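Local coordinates for conserved domain protein (Porphyromonas gingivalis, PDB 3PNN) that is probably a cytoplasmic glycosyltransferase with an alpha/beta/alpha Rossmann-like fold, helping to form glycosidic linkages, at residues L87-F91 and F232-N237; V107-R111 and Y224-E229; R168-V173 and P212-N216; K176-T180 and S263-L267. One frame throughout, in Å; residues are numbered along the deposited sequence.

Contact 1: L87-F91 and F232-N237; sequences LPEGF and FINFLN
Pro88 and Phe91, the two ends of a type II beta turn, pack against Phe232, Ile233 and Leu236 on one side of helix 223-239, so that a loop is laid on a helix by apolar contact. The turn is closed by Phe91 N donating to Pro88 O at 3.0 Å. The tight part centres on Pro88 and Leu236, where CD of the proline comes within 3.6 Å of Leu236 CD1. The same ring edge also meets Phe232, with Pro88 CD 3.8 Å from Phe232 CD2. Leu236 CD1 lies over one face of the Phe232 ring, toward its rim, while Leu87 CD2 meets the far end of that ring at an oblique angle, 3.8 Å from Phe232 CE2. Behind this patch the rings of His105 and Phe247 meet Phe232, and Trp101 lies against Leu87, which places the tight side next to the protein interior.

The Phe91 half is more open to solvent, though the ring itself is well covered by the helix. Its CG stands anti to the carbonyl carbon (chi1 -74°), which sends the ring across to the helix. There Leu236 CB sits over one face, 4.0 Å from the ring centroid and 25° off its normal, a CH-pi contact. Ile233 crosses the ring at about a right angle, with CG2 4.0 Å from Phe91 CE2. Away from the helix, the turn apex of Glu89 and Gly90 is exposed, and the glutamate side chain is poorly ordered. At the outer rim Asn237 brings its carbonyl oxygen to the ring edge, near the ring plane, with OD1 3.3 Å from Phe91 CZ.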
loop_
_atom_site.group_PDB
_atom_site.type_symbol
_atom_site.label_atom_id
_atom_site.label_comp_id
_atom_site.label_asym_id
_atom_site.label_seq_id
_atom_site.Cartn_x
_atom_site.Cartn_y
_atom_site.Cartn_z
ATOM N N LEU A 87 7.590 1.107 -19.997
ATOM C CA LEU A 87 7.519 -0.340 -20.150
ATOM C C LEU A 87 8.899 -0.903 -20.444
ATOM O O LEU A 87 9.776 -0.178 -20.907
ATOM C CB LEU A 87 6.589 -0.682 -21.323
ATOM C CG LEU A 87 5.152 -0.171 -21.209
ATOM C CD1 LEU A 87 4.402 -0.362 -22.524
ATOM C CD2 LEU A 87 4.446 -0.874 -20.060
ATOM N N PRO A 88 9.090 -2.205 -20.201
ATOM C CA PRO A 88 10.386 -2.833 -20.481
ATOM C C PRO A 88 10.792 -2.657 -21.937
ATOM O O PRO A 88 9.934 -2.630 -22.823
ATOM C CB PRO A 88 10.127 -4.311 -20.186
ATOM C CG PRO A 88 9.011 -4.289 -19.176
ATOM C CD PRO A 88 8.133 -3.150 -19.603
ATOM N N GLU A 89 12.092 -2.527 -22.173
ATOM C CA GLU A 89 12.603 -2.395 -23.528
ATOM C C GLU A 89 11.997 -3.481 -24.412
ATOM O O GLU A 89 12.009 -4.658 -24.056
ATOM C CB GLU A 89 14.130 -2.494 -23.526
ATOM C CG GLU A 89 14.803 -1.872 -24.741
ATOM C CD GLU A 89 16.321 -1.921 -24.656
ATOM O OE1 GLU A 89 16.845 -2.663 -23.797
ATOM O OE2 GLU A 89 16.988 -1.219 -25.446
ATOM N N GLY A 90 11.447 -3.079 -25.553
ATOM C CA GLY A 90 10.862 -4.027 -26.487
ATOM C C GLY A 90 9.345 -3.984 -26.526
ATOM O O GLY A 90 8.725 -4.468 -27.474
ATOM N N PHE A 91 8.744 -3.408 -25.489
ATOM C CA PHE A 91 7.293 -3.295 -25.408
ATOM C C PHE A 91 6.832 -1.873 -25.693
ATOM O O PHE A 91 7.461 -0.903 -25.268
ATOM C CB PHE A 91 6.791 -3.727 -24.025
ATOM C CG PHE A 91 6.819 -5.214 -23.801
ATOM C CD1 PHE A 91 5.785 -6.016 -24.258
ATOM C CD2 PHE A 91 7.870 -5.810 -23.126
ATOM C CE1 PHE A 91 5.804 -7.388 -24.050
ATOM C CE2 PHE A 91 7.893 -7.182 -22.913
ATOM C CZ PHE A 91 6.861 -7.969 -23.377
ATOM N N PHE A 232 6.363 -8.756 -14.922
ATOM C CA PHE A 232 5.709 -7.739 -15.758
ATOM C C PHE A 232 5.811 -8.083 -17.239
ATOM O O PHE A 232 4.837 -7.945 -17.997
ATOM C CB PHE A 232 6.303 -6.349 -15.490
ATOM C CG PHE A 232 5.450 -5.211 -16.008
ATOM C CD1 PHE A 232 4.066 -5.271 -15.923
ATOM C CD2 PHE A 232 6.036 -4.068 -16.550
ATOM C CE1 PHE A 232 3.274 -4.206 -16.378
ATOM C CE2 PHE A 232 5.255 -3.007 -17.012
ATOM C CZ PHE A 232 3.872 -3.077 -16.926
ATOM N N ILE A 233 6.997 -8.506 -17.667
ATOM C CA ILE A 233 7.172 -8.980 -19.040
ATOM C C ILE A 233 6.168 -10.093 -19.342
ATOM O O ILE A 233 5.530 -10.092 -20.398
ATOM C CB ILE A 233 8.628 -9.454 -19.309
ATOM C CG1 ILE A 233 9.555 -8.233 -19.381
ATOM C CG2 ILE A 233 8.715 -10.289 -20.606
ATOM C CD1 ILE A 233 11.025 -8.564 -19.220
ATOM N N ASN A 234 6.018 -11.031 -18.409
ATOM C CA ASN A 234 5.076 -12.134 -18.607
ATOM C C ASN A 234 3.663 -11.597 -18.724
ATOM O O ASN A 234 2.892 -12.012 -19.589
ATOM C CB ASN A 234 5.160 -13.133 -17.447
ATOM C CG ASN A 234 6.428 -13.968 -17.489
ATOM O OD1 ASN A 234 7.102 -14.035 -18.514
ATOM N ND2 ASN A 234 6.758 -14.604 -16.369
ATOM N N PHE A 235 3.340 -10.662 -17.839
ATOM C CA PHE A 235 2.033 -10.021 -17.822
ATOM C C PHE A 235 1.728 -9.309 -19.131
ATOM O O PHE A 235 0.670 -9.523 -19.727
ATOM C CB PHE A 235 1.958 -9.032 -16.662
ATOM C CG PHE A 235 0.782 -8.099 -16.741
ATOM C CD1 PHE A 235 -0.453 -8.478 -16.240
ATOM C CD2 PHE A 235 0.915 -6.849 -17.321
ATOM C CE1 PHE A 235 -1.539 -7.614 -16.306
ATOM C CE2 PHE A 235 -0.164 -5.983 -17.396
ATOM C CZ PHE A 235 -1.391 -6.364 -16.886
ATOM N N LEU A 236 2.648 -8.460 -19.581
ATOM C CA LEU A 236 2.479 -7.760 -20.857
ATOM C C LEU A 236 2.285 -8.724 -22.025
ATOM O O LEU A 236 1.457 -8.494 -22.916
ATOM C CB LEU A 236 3.667 -6.835 -21.121
ATOM C CG LEU A 236 3.767 -5.681 -20.114
ATOM C CD1 LEU A 236 5.125 -4.999 -20.174
ATOM C CD2 LEU A 236 2.646 -4.679 -20.352
ATOM N N ASN A 237 3.054 -9.803 -22.033
ATOM C CA ASN A 237 2.906 -10.802 -23.080
ATOM C C ASN A 237 1.524 -11.454 -23.093
ATOM O O ASN A 237 0.994 -11.759 -24.155
ATOM C CB ASN A 237 4.002 -11.866 -22.978
ATOM C CG ASN A 237 5.312 -11.402 -23.576
ATOM O OD1 ASN A 237 5.325 -10.633 -24.539
ATOM N ND2 ASN A 237 6.420 -11.864 -23.012
#

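Contact 2: V107-R111 and Y224-E229; sequences VLMGR and YFDYSE
Phe225 lies flat beneath the backbone of Arg111: Arg111 CA stands 3.6 Å from the ring centroid and only 4° off its normal, a nearly centred CH-pi contact. Arg111 CB extends this cover over the same ring. At the ring edge the backbone carbonyl of Val107 points in, its O 3.3 Å from Phe225 CE1, and Val107 CG1 touches the same carbon. Leu108 packs CD2 against the helix backbone beside the ring, 3.3 Å from Phe225 O and 3.8 Å from Ser228 CB; the same methyl lies over one face of the Arg111 guanidinium, toward its rim.

The polar half belongs to the end of Arg111. Its chain bends at chi2 and chi3, which carries the guanidinium past the Phe225 ring to two acids three residues, about one turn, apart on helix 223-239. Arg111 NH1 reaches Glu229 OE1 at 2.7 Å, a salt bridge whose hydrogen bond is weak, bent to 124° at the hydrogen; the guanidinium and carboxylate planes stand 76° apart. The second link, Arg111 NH2 to Asp226 OD1, is long at 3.6 Å, although the oxygen lies near the guanidinium plane.

Around this shell, the type I turn from Leu108 to Arg111 brings CA of the arginine over the ring. Phe118 meets the Phe225 ring with nearly parallel planes. Asn104, on helix 103-108, is hydrogen-bonded to both Tyr224 OH and Ser228 OG and so ties the two helices together.

Contact distance and bond direction thus disagree for the charged group: the salt-bridge network probably holds chiefly by electrostatic attraction rather than by well-directed hydrogen bonds.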
loop_
_atom_site.group_PDB
_atom_site.type_symbol
_atom_site.label_atom_id
_atom_site.label_comp_id
_atom_site.label_asym_id
_atom_site.label_seq_id
_atom_site.Cartn_x
_atom_site.Cartn_y
_atom_site.Cartn_z
ATOM N N VAL A 107 5.053 0.470 -8.379
ATOM C CA VAL A 107 6.221 0.106 -7.585
ATOM C C VAL A 107 7.505 0.083 -8.429
ATOM O O VAL A 107 8.558 0.568 -7.997
ATOM C CB VAL A 107 6.040 -1.276 -6.884
ATOM C CG1 VAL A 107 7.354 -1.739 -6.270
ATOM C CG2 VAL A 107 4.960 -1.191 -5.800
ATOM N N LEU A 108 7.423 -0.493 -9.623
ATOM C CA LEU A 108 8.578 -0.547 -10.521
ATOM C C LEU A 108 9.181 0.838 -10.792
ATOM O O LEU A 108 10.359 0.952 -11.113
ATOM C CB LEU A 108 8.211 -1.216 -11.850
ATOM C CG LEU A 108 8.205 -2.746 -11.829
ATOM C CD1 LEU A 108 7.616 -3.289 -13.109
ATOM C CD2 LEU A 108 9.632 -3.273 -11.619
HETATM N N MSE A 109 8.383 1.891 -10.668
HETATM C CA MSE A 109 8.889 3.247 -10.930
HETATM C C MSE A 109 9.974 3.678 -9.920
HETATM O O MSE A 109 10.771 4.588 -10.200
HETATM C CB MSE A 109 7.744 4.271 -10.933
HETATM C CG MSE A 109 6.657 3.991 -11.992
HETATM SE SE MSE A 109 7.257 3.981 -13.844
HETATM C CE MSE A 109 7.577 2.048 -13.988
ATOM N N GLY A 110 10.003 3.024 -8.759
ATOM C CA GLY A 110 10.979 3.343 -7.725
ATOM C C GLY A 110 12.317 2.613 -7.843
ATOM O O GLY A 110 13.204 2.787 -7.012
ATOM N N ARG A 111 12.483 1.829 -8.897
ATOM C CA ARG A 111 13.611 0.898 -8.985
ATOM C C ARG A 111 15.003 1.549 -8.980
ATOM O O ARG A 111 15.945 0.988 -8.430
ATOM C CB ARG A 111 13.458 -0.008 -10.213
ATOM C CG ARG A 111 14.577 0.152 -11.206
ATOM C CD ARG A 111 14.871 -1.153 -11.903
ATOM N NE ARG A 111 13.951 -1.373 -13.005
ATOM C CZ ARG A 111 13.595 -2.575 -13.440
ATOM N NH1 ARG A 111 12.749 -2.690 -14.454
ATOM N NH2 ARG A 111 14.078 -3.661 -12.849
ATOM N N TYR A 224 13.331 -7.217 -5.316
ATOM C CA TYR A 224 11.911 -7.266 -5.638
ATOM C C TYR A 224 11.617 -6.543 -6.954
ATOM O O TYR A 224 10.748 -6.956 -7.717
ATOM C CB TYR A 224 11.048 -6.679 -4.499
ATOM C CG TYR A 224 9.557 -6.835 -4.789
ATOM C CD1 TYR A 224 8.952 -8.086 -4.722
ATOM C CD2 TYR A 224 8.769 -5.742 -5.144
ATOM C CE1 TYR A 224 7.600 -8.253 -4.999
ATOM C CE2 TYR A 224 7.392 -5.899 -5.431
ATOM C CZ TYR A 224 6.828 -7.157 -5.339
ATOM O OH TYR A 224 5.494 -7.354 -5.609
ATOM N N PHE A 225 12.331 -5.457 -7.234
ATOM C CA PHE A 225 12.124 -4.781 -8.520
ATOM C C PHE A 225 12.449 -5.698 -9.697
ATOM O O PHE A 225 11.772 -5.677 -10.726
ATOM C CB PHE A 225 12.962 -3.504 -8.632
ATOM C CG PHE A 225 12.651 -2.467 -7.585
ATOM C CD1 PHE A 225 11.399 -1.861 -7.527
ATOM C CD2 PHE A 225 13.631 -2.059 -6.687
ATOM C CE1 PHE A 225 11.116 -0.888 -6.562
ATOM C CE2 PHE A 225 13.364 -1.090 -5.728
ATOM C CZ PHE A 225 12.095 -0.496 -5.661
ATOM N N ASP A 226 13.511 -6.481 -9.560
ATOM C CA ASP A 226 13.938 -7.370 -10.641
ATOM C C ASP A 226 12.942 -8.504 -10.867
ATOM O O ASP A 226 12.626 -8.845 -12.016
ATOM C CB ASP A 226 15.321 -7.966 -10.345
ATOM C CG ASP A 226 16.420 -6.917 -10.342
ATOM O OD1 ASP A 226 16.311 -5.926 -11.100
ATOM O OD2 ASP A 226 17.389 -7.072 -9.570
ATOM N N TYR A 227 12.462 -9.101 -9.779
ATOM C CA TYR A 227 11.460 -10.154 -9.915
ATOM C C TYR A 227 10.189 -9.566 -10.529
ATOM O O TYR A 227 9.547 -10.201 -11.372
ATOM C CB TYR A 227 11.144 -10.803 -8.564
ATOM C CG TYR A 227 12.282 -11.629 -7.995
ATOM C CD1 TYR A 227 12.934 -12.595 -8.771
ATOM C CD2 TYR A 227 12.700 -11.449 -6.684
ATOM C CE1 TYR A 227 13.985 -13.349 -8.238
ATOM C CE2 TYR A 227 13.741 -12.200 -6.144
ATOM C CZ TYR A 227 14.376 -13.141 -6.922
ATOM O OH TYR A 227 15.405 -13.886 -6.371
ATOM N N SER A 228 9.829 -8.356 -10.107
ATOM C CA SER A 228 8.627 -7.706 -10.644
ATOM C C SER A 228 8.772 -7.429 -12.124
ATOM O O SER A 228 7.804 -7.526 -12.875
ATOM C CB SER A 228 8.335 -6.376 -9.948
ATOM O OG SER A 228 8.003 -6.550 -8.576
ATOM N N GLU A 229 9.964 -7.024 -12.549
ATOM C CA GLU A 229 10.181 -6.779 -13.986
ATOM C C GLU A 229 10.021 -8.077 -14.785
ATOM O O GLU A 229 9.441 -8.096 -15.877
ATOM C CB GLU A 229 11.561 -6.169 -14.226
ATOM C CG GLU A 229 11.980 -6.082 -15.690
ATOM C CD GLU A 229 11.657 -4.741 -16.327
ATOM O OE1 GLU A 229 10.832 -3.985 -15.762
ATOM O OE2 GLU A 229 12.234 -4.443 -17.397
#

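Contact 3: R168-V173 and P212-N216; sequences RGVCQV and PVSMN
The flat guanidinium of Arg168 carries the methyl of selenomethionine Met215 over the centre of one face, Met215 CE lying 3.5 Å from Arg168 CZ. The selenium follows the arginine chain closer to its root, with SE 3.5 Å from Arg168 CD; bends at chi2 and chi3 curl Met215 into this position. Arg168 also makes a cation-pi contact with Trp273, and its NH2 is hydrogen-bonded to Thr159 O. A glycerol, probably from the crystallisation liquor, is bound beside this side chain.

Backbone pairing carries the rest. Gly169 and Ser214 form an antiparallel hydrogen-bonded pair, with Ser214 N donating to Gly169 O at 2.8 Å. Cys171 N donates to Pro212 O at 3.2 Å. The N-to-C directions of the short segments differ by 136°, well off exact antiparallel, and a water enters at each end: one links Gly169 N to Ser214 O, the other Cys171 O to Pro212 O.

Strand 166-173 thus runs between strand 212-215 and strand 179-191, while strand 148-155 flanks strand 212-215 on its other edge and packs Met151 against Cys171 and Ser214.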
loop_
_atom_site.group_PDB
_atom_site.type_symbol
_atom_site.label_atom_id
_atom_site.label_comp_id
_atom_site.label_asym_id
_atom_site.label_seq_id
_atom_site.Cartn_x
_atom_site.Cartn_y
_atom_site.Cartn_z
ATOM N N ARG A 168 -10.320 -7.107 0.103
ATOM C CA ARG A 168 -9.170 -7.356 0.972
ATOM C C ARG A 168 -8.280 -8.459 0.404
ATOM O O ARG A 168 -8.776 -9.422 -0.174
ATOM C CB ARG A 168 -9.652 -7.770 2.369
ATOM C CG ARG A 168 -10.506 -6.739 3.076
ATOM C CD ARG A 168 -9.643 -5.586 3.567
ATOM N NE ARG A 168 -10.415 -4.504 4.177
ATOM C CZ ARG A 168 -10.607 -3.312 3.609
ATOM N NH1 ARG A 168 -10.099 -3.053 2.404
ATOM N NH2 ARG A 168 -11.303 -2.371 4.245
ATOM N N GLY A 169 -6.970 -8.316 0.564
ATOM C CA GLY A 169 -6.062 -9.410 0.263
ATOM C C GLY A 169 -6.158 -10.458 1.359
ATOM O O GLY A 169 -5.597 -10.282 2.444
ATOM N N VAL A 170 -6.869 -11.549 1.088
ATOM C CA VAL A 170 -7.060 -12.590 2.096
ATOM C C VAL A 170 -5.847 -13.515 2.135
ATOM O O VAL A 170 -5.449 -14.082 1.115
ATOM C CB VAL A 170 -8.353 -13.395 1.846
ATOM C CG1 VAL A 170 -8.451 -14.542 2.836
ATOM C CG2 VAL A 170 -9.570 -12.481 1.973
ATOM N N CYS A 171 -5.254 -13.654 3.317
ATOM C CA CYS A 171 -3.967 -14.321 3.447
ATOM C C CYS A 171 -4.061 -15.700 4.082
ATOM O O CYS A 171 -4.808 -15.897 5.030
ATOM C CB CYS A 171 -3.051 -13.478 4.331
ATOM S SG CYS A 171 -2.606 -11.936 3.569
ATOM N N GLN A 172 -3.276 -16.637 3.563
ATOM C CA GLN A 172 -3.056 -17.912 4.237
ATOM C C GLN A 172 -1.698 -17.813 4.900
ATOM O O GLN A 172 -0.716 -17.475 4.242
ATOM C CB GLN A 172 -3.058 -19.061 3.232
ATOM C CG GLN A 172 -4.296 -19.060 2.343
ATOM C CD GLN A 172 -5.569 -19.105 3.162
ATOM O OE1 GLN A 172 -5.675 -19.883 4.109
ATOM N NE2 GLN A 172 -6.540 -18.260 2.810
ATOM N N VAL A 173 -1.641 -18.102 6.199
ATOM C CA VAL A 173 -0.404 -17.940 6.962
ATOM C C VAL A 173 -0.121 -19.197 7.783
ATOM O O VAL A 173 -1.004 -19.708 8.479
ATOM C CB VAL A 173 -0.478 -16.713 7.890
ATOM C CG1 VAL A 173 0.864 -16.467 8.575
ATOM C CG2 VAL A 173 -0.897 -15.471 7.102
ATOM N N PRO A 212 -6.197 -13.194 8.900
ATOM C CA PRO A 212 -5.247 -12.151 8.494
ATOM C C PRO A 212 -5.558 -11.603 7.099
ATOM O O PRO A 212 -5.937 -12.374 6.200
ATOM C CB PRO A 212 -3.901 -12.882 8.458
ATOM C CG PRO A 212 -4.177 -14.311 8.871
ATOM C CD PRO A 212 -5.628 -14.548 8.813
ATOM N N VAL A 213 -5.397 -10.292 6.923
ATOM C CA VAL A 213 -5.523 -9.676 5.598
ATOM C C VAL A 213 -4.376 -8.724 5.345
ATOM O O VAL A 213 -3.783 -8.178 6.287
ATOM C CB VAL A 213 -6.863 -8.912 5.403
ATOM C CG1 VAL A 213 -8.027 -9.898 5.330
ATOM C CG2 VAL A 213 -7.075 -7.888 6.512
ATOM N N SER A 214 -4.060 -8.541 4.067
ATOM C CA SER A 214 -3.141 -7.498 3.643
ATOM C C SER A 214 -3.903 -6.182 3.505
ATOM O O SER A 214 -5.042 -6.168 3.030
ATOM C CB SER A 214 -2.509 -7.867 2.292
ATOM O OG SER A 214 -1.839 -6.746 1.730
HETATM N N MSE A 215 -3.282 -5.080 3.927
HETATM C CA MSE A 215 -3.817 -3.736 3.661
HETATM C C MSE A 215 -2.809 -2.964 2.811
HETATM O O MSE A 215 -2.769 -1.721 2.820
HETATM C CB MSE A 215 -4.133 -2.974 4.965
HETATM C CG MSE A 215 -5.164 -3.689 5.854
HETATM SE SE MSE A 215 -6.867 -4.000 4.932
HETATM C CE MSE A 215 -7.447 -2.168 4.747
ATOM N N ASN A 216 -2.011 -3.718 2.064
ATOM C CA ASN A 216 -0.988 -3.166 1.169
ATOM C C ASN A 216 0.134 -2.431 1.910
ATOM O O ASN A 216 0.647 -1.423 1.422
ATOM C CB ASN A 216 -1.609 -2.255 0.105
ATOM C CG ASN A 216 -1.211 -2.651 -1.314
ATOM O OD1 ASN A 216 -0.887 -3.812 -1.586
ATOM N ND2 ASN A 216 -1.260 -1.681 -2.237
HETATM O O HOH W 1 -6.569 -5.173 1.059
HETATM O O HOH W 2 -7.154 -14.918 5.933
#

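Contact 4: K176-T180 and S263-L267; sequences KHLLT and SVEVL
Leu179, Val266 and Val264 bury the most surface here and share one apolar side of the pairing. Leu179 CB faces Val264 CB at 3.9 Å and Val266 CG2 at 4.1 Å, so one methylene is shared by two valines two residues apart on strand 263-268. Val266 CG2, anti to the carbonyl carbon, is the branch that reaches Leu179. Val253 and Ile257 of helix 249-259 pack on Leu179 and Val264, and Val173 meets Val266, so this side belongs to the interior.

Backbone bonds through His177, Leu179, Val264 and Val266 set the register. Val266 N donates to His177 O at 2.9 Å with an N-H...O angle of 178°, and Leu179 N donates to Val264 O, also at 2.9 Å, at 174°. Between them Leu178 and Glu265 form a single backbone bridge, where Leu178 CA approaches Val264 O at 3.4 Å as a CA-H...O contact. Beyond Leu179 the direct pairing gives way to a water, which donates to Leu179 O and accepts from Val264 N.

The side of His177, Leu178 and Glu265 is more open to solvent. Leu178 CD2 lies 3.9 Å from Glu265 CA, and the His177 ring turns its edge to Val266 O. Glu265 OE1 forms a salt bridge with Lys138 of helix 129-140.

Two almost straight bonds and one water therefore engage His177 O, Leu179 N and Leu179 O, so alignment probably depends on the backbone, while the apolar side chains supply the inward packing.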
loop_
_atom_site.group_PDB
_atom_site.type_symbol
_atom_site.label_atom_id
_atom_site.label_comp_id
_atom_site.label_asym_id
_atom_site.label_seq_id
_atom_site.Cartn_x
_atom_site.Cartn_y
_atom_site.Cartn_z
ATOM N N LYS A 176 4.694 -20.884 11.138
ATOM C CA LYS A 176 5.926 -20.119 11.277
ATOM C C LYS A 176 5.702 -18.651 10.934
ATOM O O LYS A 176 6.657 -17.895 10.771
ATOM C CB LYS A 176 7.032 -20.712 10.402
ATOM C CG LYS A 176 7.355 -22.159 10.727
ATOM C CD LYS A 176 8.360 -22.741 9.737
ATOM C CE LYS A 176 8.724 -24.175 10.114
ATOM N NZ LYS A 176 9.745 -24.767 9.198
ATOM N N HIS A 177 4.436 -18.248 10.824
ATOM C CA HIS A 177 4.100 -16.864 10.499
ATOM C C HIS A 177 4.547 -16.468 9.088
ATOM O O HIS A 177 4.814 -15.301 8.827
ATOM C CB HIS A 177 4.696 -15.907 11.536
ATOM C CG HIS A 177 4.110 -16.074 12.905
ATOM N ND1 HIS A 177 4.188 -17.258 13.606
ATOM C CD2 HIS A 177 3.422 -15.217 13.693
ATOM C CE1 HIS A 177 3.580 -17.121 14.771
ATOM N NE2 HIS A 177 3.107 -15.892 14.849
ATOM N N LEU A 178 4.617 -17.441 8.185
ATOM C CA LEU A 178 4.986 -17.167 6.801
ATOM C C LEU A 178 3.767 -17.228 5.892
ATOM O O LEU A 178 2.932 -18.136 6.010
ATOM C CB LEU A 178 6.045 -18.154 6.313
ATOM C CG LEU A 178 7.400 -18.075 7.019
ATOM C CD1 LEU A 178 8.277 -19.243 6.549
ATOM C CD2 LEU A 178 8.078 -16.727 6.750
ATOM N N LEU A 179 3.680 -16.250 4.997
ATOM C CA LEU A 179 2.600 -16.148 4.022
ATOM C C LEU A 179 2.717 -17.292 3.024
ATOM O O LEU A 179 3.774 -17.494 2.421
ATOM C CB LEU A 179 2.704 -14.805 3.277
ATOM C CG LEU A 179 1.541 -14.432 2.361
ATOM C CD1 LEU A 179 0.271 -14.348 3.191
ATOM C CD2 LEU A 179 1.808 -13.108 1.594
ATOM N N THR A 180 1.651 -18.059 2.848
ATOM C CA THR A 180 1.704 -19.146 1.873
ATOM C C THR A 180 0.827 -18.824 0.674
ATOM O O THR A 180 0.926 -19.473 -0.364
ATOM C CB THR A 180 1.273 -20.500 2.475
ATOM O OG1 THR A 180 -0.090 -20.411 2.899
ATOM C CG2 THR A 180 2.150 -20.866 3.658
ATOM N N SER A 263 10.111 -15.548 0.556
ATOM C CA SER A 263 9.342 -15.863 1.744
ATOM C C SER A 263 8.917 -14.538 2.335
ATOM O O SER A 263 9.636 -13.542 2.231
ATOM C CB SER A 263 10.179 -16.661 2.747
ATOM O OG SER A 263 11.325 -15.929 3.132
ATOM N N VAL A 264 7.732 -14.513 2.932
ATOM C CA VAL A 264 7.182 -13.260 3.423
ATOM C C VAL A 264 6.751 -13.506 4.860
ATOM O O VAL A 264 5.856 -14.310 5.103
ATOM C CB VAL A 264 5.959 -12.803 2.585
ATOM C CG1 VAL A 264 5.366 -11.508 3.164
ATOM C CG2 VAL A 264 6.346 -12.611 1.097
ATOM N N GLU A 265 7.395 -12.841 5.813
ATOM C CA GLU A 265 6.958 -12.970 7.204
ATOM C C GLU A 265 5.791 -12.028 7.454
ATOM O O GLU A 265 5.844 -10.847 7.092
ATOM C CB GLU A 265 8.092 -12.669 8.200
ATOM C CG GLU A 265 7.577 -12.681 9.661
ATOM C CD GLU A 265 8.648 -12.371 10.714
ATOM O OE1 GLU A 265 9.799 -12.055 10.353
ATOM O OE2 GLU A 265 8.329 -12.452 11.920
ATOM N N VAL A 266 4.738 -12.541 8.080
ATOM C CA VAL A 266 3.575 -11.721 8.403
ATOM C C VAL A 266 3.727 -11.162 9.823
ATOM O O VAL A 266 3.811 -11.925 10.791
ATOM C CB VAL A 266 2.255 -12.517 8.298
ATOM C CG1 VAL A 266 1.053 -11.623 8.675
ATOM C CG2 VAL A 266 2.081 -13.077 6.892
ATOM N N LEU A 267 3.779 -9.839 9.940
ATOM C CA LEU A 267 4.016 -9.190 11.228
ATOM C C LEU A 267 2.671 -8.823 11.834
ATOM O O LEU A 267 1.930 -8.034 11.266
ATOM C CB LEU A 267 4.879 -7.939 11.036
ATOM C CG LEU A 267 6.170 -8.171 10.231
ATOM C CD1 LEU A 267 6.797 -6.835 9.817
ATOM C CD2 LEU A 267 7.176 -8.998 11.038
HETATM O O HOH W 3 6.427 -16.962 2.676
#

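How the contacts relate
Contacts 1 and 2 share helix 223-239 and touch through Pro88 and Glu229 and through Phe232 and Leu108, so that 107-111 and 87-91 pack on successive parts of that helix, the first buried and the second partly open. Contact 1 is essentially apolar, whereas contact 2 adds a charged network. Contacts 3 and 4 instead use strand pairing, direct backbone bonds and bridging waters. They meet where strands 166-173 and 179-191 are neighbours: Gln172 O probably accepts from Thr180 N, and Cys171 packs on Leu179. Contact 3 is buried, and contact 4 opens to solvent along one side. The two pairs stand apart, with no touch between helix-side and strand-side contacts.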